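Local coordinates for protein endo alpha-1,4 polygalactosaminidase (Neosartorya fumigata, PDB 6OJ1) that cleaves alpha-1,4-linked galactosamine polymers internally as an endo-acting glycoside hydrolase of family GH114, and so disrupts microbial biofilms, at residues A[126-129]-A[130-133]; A[216-219]-A[220-224]. All blocks are in the same frame, centred on the assembly; numbering follows the deposited sequence.

Overall arrangement
Both contacts are local, each made by one unbroken run of chain, and both belong to the (beta/alpha)-barrel of this GH114 enzyme. Contact 1 comes first, within helix 124-140, which leads into the barrel strand 144-148. Contact 2 follows much later, in the short helical turns 214-217 and 219-222 that join strand 202-206 to strand 227-231. Their centres lie about 29 Å apart and their nearest atoms about 18 Å, with no touch between them. Each sits some 16 to 17 Å from the centre of the chain, in the outer layer. The pair therefore contrasts a long, regular barrel helix with a short, weakly bonded helical connection.

Contact 1. Residues A[126-129]-A[130-133]; sequences VRQI and MLDR
Four successive i to i+4 backbone bonds, from the N atoms of Met130, Leu131, Asp132 and Arg133 to the O atoms of Val126, Arg127, Gln128 and Ile129, make this run a regular alpha-helical part of the barrel helix 124-140. On one side of it, Gln128 reaches along the helix to Asp132: NE2 donates to OD1 over 3.1 Å at 156°. The carboxylate oxygen lies in the amide plane of Gln128, yet the amide nitrogen meets OD1 from above the carboxylate plane; the two planes are 48° apart. A bend at chi2 (58°) brings the Gln128 amide back over Leu131, where OE1 is 3.8 Å from CD1. Asp132 OD2 has a second, charged partner in Lys100, which would favour an ionised carboxylate.

Val126, Ile129 and Met130 are buried, and so is the charged Arg133. Val126 and Met130 lie alongside each other, CG1 to CE 4.1 Å, and Leu119 of strand 116-119 touches both. Leu131 instead packs on Phe172 and Ala176 of helix 163-179, and Arg127 reaches the same helix through a hydrogen bond to Ser168 and a cation-pi contact with Phe172. Arg133 runs extended beside Ile129 to its salt bridge with Asp97; Ile129 CG2 lies oblique to the guanidinium, 3.9 Å from Arg133 NE.

Contact 2. Residues A[216-219]-A[220-224]; sequences TYAV and FPQNG
The Phe220 ring turns its edge to Tyr217 O, which lies near the ring plane 3.5 Å from CD1, while Val219 CG1 approaches obliquely, 4.2 Å from the same carbon. On the Tyr217 ring, one face carries Thr216 CG2 towards its rim. Both aromatic side chains touch Ile193 of helix 193-196 and Ser203 of barrel strand 202-206; Phe220 and Pro221 also rest on Val227 of the next strand. The same Tyr217 oxygen accepts the Phe220 N-H, with the donor well above the carbonyl plane, in a tight turn between two short helical pieces.

Pro221 has no N-H to give, and its CD sits 3.2 Å from Ala218 O. Ala218 O accepts the N-H of Gln222, with N 3.2 Å away. The Gln222 side chain, extended beyond CG, lies along Ala218 O, with OE1 3.5 Å from Val219 CA. On Val219 O two donors of Asn223 converge. Asn223 ND2 makes a short, nearly straight bond to Val219 O, 2.7 Å at 174°, the oxygen lying in the amide plane; the backbone N-H, which also bonds to Phe220 O, adds a weak one. With CG beside the backbone N (chi1 -69°), the Asn223 amide swings back to this carbonyl and also brings ND2 to 3.4 Å from Val219 CG2.

Gly224, with positive phi, is the C-prime residue of a Schellman motif: its N bonds to Pro221 O and Lys225 N to Phe220 O. Asn223 thus adds a side-chain bond to the backbone bonds that already end the helix, tying Val219 to the end of the turn on its exposed side.

Contact 1. Residues A[126-129]-A[130-133]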
# COMPACT_ATOMS: atom_id res chain seq x y z
N VAL A 126 -8.30 -17.69 0.50
CA VAL A 126 -7.52 -16.46 0.41
C VAL A 126 -8.03 -15.44 1.41
O VAL A 126 -7.24 -14.80 2.13
CB VAL A 126 -7.57 -15.91 -1.03
CG1 VAL A 126 -6.98 -14.47 -1.09
CG2 VAL A 126 -6.75 -16.83 -1.96
N ARG A 127 -9.34 -15.26 1.48
CA ARG A 127 -9.90 -14.29 2.41
C ARG A 127 -9.56 -14.64 3.85
O ARG A 127 -9.22 -13.75 4.64
CB ARG A 127 -11.40 -14.17 2.17
CG ARG A 127 -11.64 -13.47 0.83
CD ARG A 127 -13.10 -13.14 0.64
NE ARG A 127 -13.30 -12.29 -0.53
CZ ARG A 127 -14.34 -11.47 -0.67
NH1 ARG A 127 -15.24 -11.39 0.31
NH2 ARG A 127 -14.48 -10.74 -1.76
N GLN A 128 -9.58 -15.93 4.21
CA GLN A 128 -9.23 -16.30 5.57
C GLN A 128 -7.75 -16.05 5.85
O GLN A 128 -7.39 -15.65 6.96
CB GLN A 128 -9.59 -17.76 5.86
CG GLN A 128 -9.35 -18.18 7.32
CD GLN A 128 -10.13 -17.33 8.32
OE1 GLN A 128 -11.36 -17.27 8.27
NE2 GLN A 128 -9.41 -16.68 9.24
N ILE A 129 -6.88 -16.31 4.87
CA ILE A 129 -5.46 -15.99 5.06
C ILE A 129 -5.28 -14.50 5.30
O ILE A 129 -4.49 -14.08 6.16
CB ILE A 129 -4.63 -16.47 3.85
CG1 ILE A 129 -4.62 -18.00 3.77
CG2 ILE A 129 -3.17 -15.92 3.91
CD1 ILE A 129 -4.14 -18.52 2.41
N MET A 130 -6.01 -13.66 4.55
CA MET A 130 -5.88 -12.22 4.76
C MET A 130 -6.42 -11.81 6.13
O MET A 130 -5.88 -10.87 6.74
CB MET A 130 -6.59 -11.44 3.65
CG MET A 130 -5.99 -11.73 2.27
SD MET A 130 -4.17 -11.66 2.26
CE MET A 130 -3.79 -12.72 0.85
N LEU A 131 -7.46 -12.48 6.63
CA LEU A 131 -7.89 -12.23 8.00
C LEU A 131 -6.82 -12.61 8.99
O LEU A 131 -6.60 -11.90 9.98
CB LEU A 131 -9.18 -12.99 8.32
CG LEU A 131 -10.44 -12.56 7.57
CD1 LEU A 131 -11.58 -13.45 7.99
CD2 LEU A 131 -10.75 -11.10 7.87
N ASP A 132 -6.13 -13.74 8.76
CA ASP A 132 -5.01 -14.11 9.62
C ASP A 132 -3.91 -13.05 9.59
O ASP A 132 -3.30 -12.74 10.63
CB ASP A 132 -4.42 -15.46 9.19
CG ASP A 132 -5.36 -16.64 9.40
OD1 ASP A 132 -6.43 -16.49 10.02
OD2 ASP A 132 -5.01 -17.74 8.90
N ARG A 133 -3.63 -12.49 8.41
CA ARG A 133 -2.60 -11.45 8.30
C ARG A 133 -3.04 -10.17 9.00
O ARG A 133 -2.22 -9.50 9.63
CB ARG A 133 -2.26 -11.19 6.83
CG ARG A 133 -1.44 -12.33 6.19
CD ARG A 133 -1.22 -12.13 4.69
NE ARG A 133 -0.38 -13.19 4.12
CZ ARG A 133 0.12 -13.18 2.89
NH1 ARG A 133 -0.14 -12.17 2.06
NH2 ARG A 133 0.89 -14.18 2.48

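Contact 2. Residues A[216-219]-A[220-224]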
# COMPACT_ATOMS: atom_id res chain seq x y z
N THR A 216 -7.10 11.37 -11.18
CA THR A 216 -7.95 10.29 -10.71
C THR A 216 -7.86 10.16 -9.19
O THR A 216 -8.87 9.98 -8.51
CB THR A 216 -7.56 8.98 -11.39
OG1 THR A 216 -7.83 9.08 -12.80
CG2 THR A 216 -8.34 7.80 -10.82
N TYR A 217 -6.65 10.28 -8.65
CA TYR A 217 -6.42 10.06 -7.23
C TYR A 217 -6.64 11.32 -6.40
O TYR A 217 -6.74 11.21 -5.17
CB TYR A 217 -5.00 9.50 -7.04
CG TYR A 217 -4.87 8.16 -7.72
CD1 TYR A 217 -5.22 6.99 -7.05
CD2 TYR A 217 -4.48 8.07 -9.06
CE1 TYR A 217 -5.13 5.76 -7.67
CE2 TYR A 217 -4.39 6.82 -9.69
CZ TYR A 217 -4.72 5.68 -8.98
OH TYR A 217 -4.65 4.45 -9.58
N ALA A 218 -6.74 12.49 -7.03
CA ALA A 218 -6.96 13.74 -6.31
C ALA A 218 -8.30 13.80 -5.61
O ALA A 218 -8.50 14.69 -4.78
CB ALA A 218 -6.82 14.92 -7.27
N VAL A 219 -9.23 12.89 -5.91
CA VAL A 219 -10.50 12.85 -5.19
C VAL A 219 -10.31 12.51 -3.71
O VAL A 219 -11.15 12.86 -2.88
CB VAL A 219 -11.48 11.87 -5.88
CG1 VAL A 219 -10.94 10.44 -5.87
CG2 VAL A 219 -12.85 11.92 -5.23
N PHE A 220 -9.19 11.86 -3.35
CA PHE A 220 -8.97 11.56 -1.94
C PHE A 220 -8.79 12.84 -1.14
O PHE A 220 -9.56 13.07 -0.18
CB PHE A 220 -7.80 10.58 -1.78
CG PHE A 220 -8.18 9.15 -2.02
CD1 PHE A 220 -8.17 8.62 -3.31
CD2 PHE A 220 -8.57 8.33 -0.97
CE1 PHE A 220 -8.52 7.31 -3.55
CE2 PHE A 220 -8.92 6.99 -1.19
CZ PHE A 220 -8.90 6.48 -2.48
N PRO A 221 -7.83 13.73 -1.45
CA PRO A 221 -7.73 14.97 -0.67
C PRO A 221 -8.93 15.88 -0.83
O PRO A 221 -9.24 16.63 0.10
CB PRO A 221 -6.43 15.62 -1.19
CG PRO A 221 -6.16 14.96 -2.49
CD PRO A 221 -6.68 13.58 -2.37
N GLN A 222 -9.61 15.84 -1.97
CA GLN A 222 -10.87 16.57 -2.11
C GLN A 222 -11.89 16.11 -1.08
O GLN A 222 -12.80 16.87 -0.74
CB GLN A 222 -11.41 16.42 -3.54
CG GLN A 222 -10.54 17.12 -4.59
CD GLN A 222 -10.87 16.73 -6.04
OE1 GLN A 222 -11.78 15.95 -6.29
NE2 GLN A 222 -10.12 17.29 -6.98
N ASN A 223 -11.76 14.88 -0.57
CA ASN A 223 -12.60 14.38 0.51
C ASN A 223 -11.84 14.26 1.82
O ASN A 223 -12.22 13.47 2.69
CB ASN A 223 -13.21 13.04 0.12
CG ASN A 223 -14.24 13.18 -0.98
OD1 ASN A 223 -15.43 13.34 -0.70
ND2 ASN A 223 -13.79 13.15 -2.23
N GLY A 224 -10.77 15.03 1.99
CA GLY A 224 -10.07 15.06 3.26
C GLY A 224 -9.17 13.88 3.55
O GLY A 224 -8.82 13.65 4.71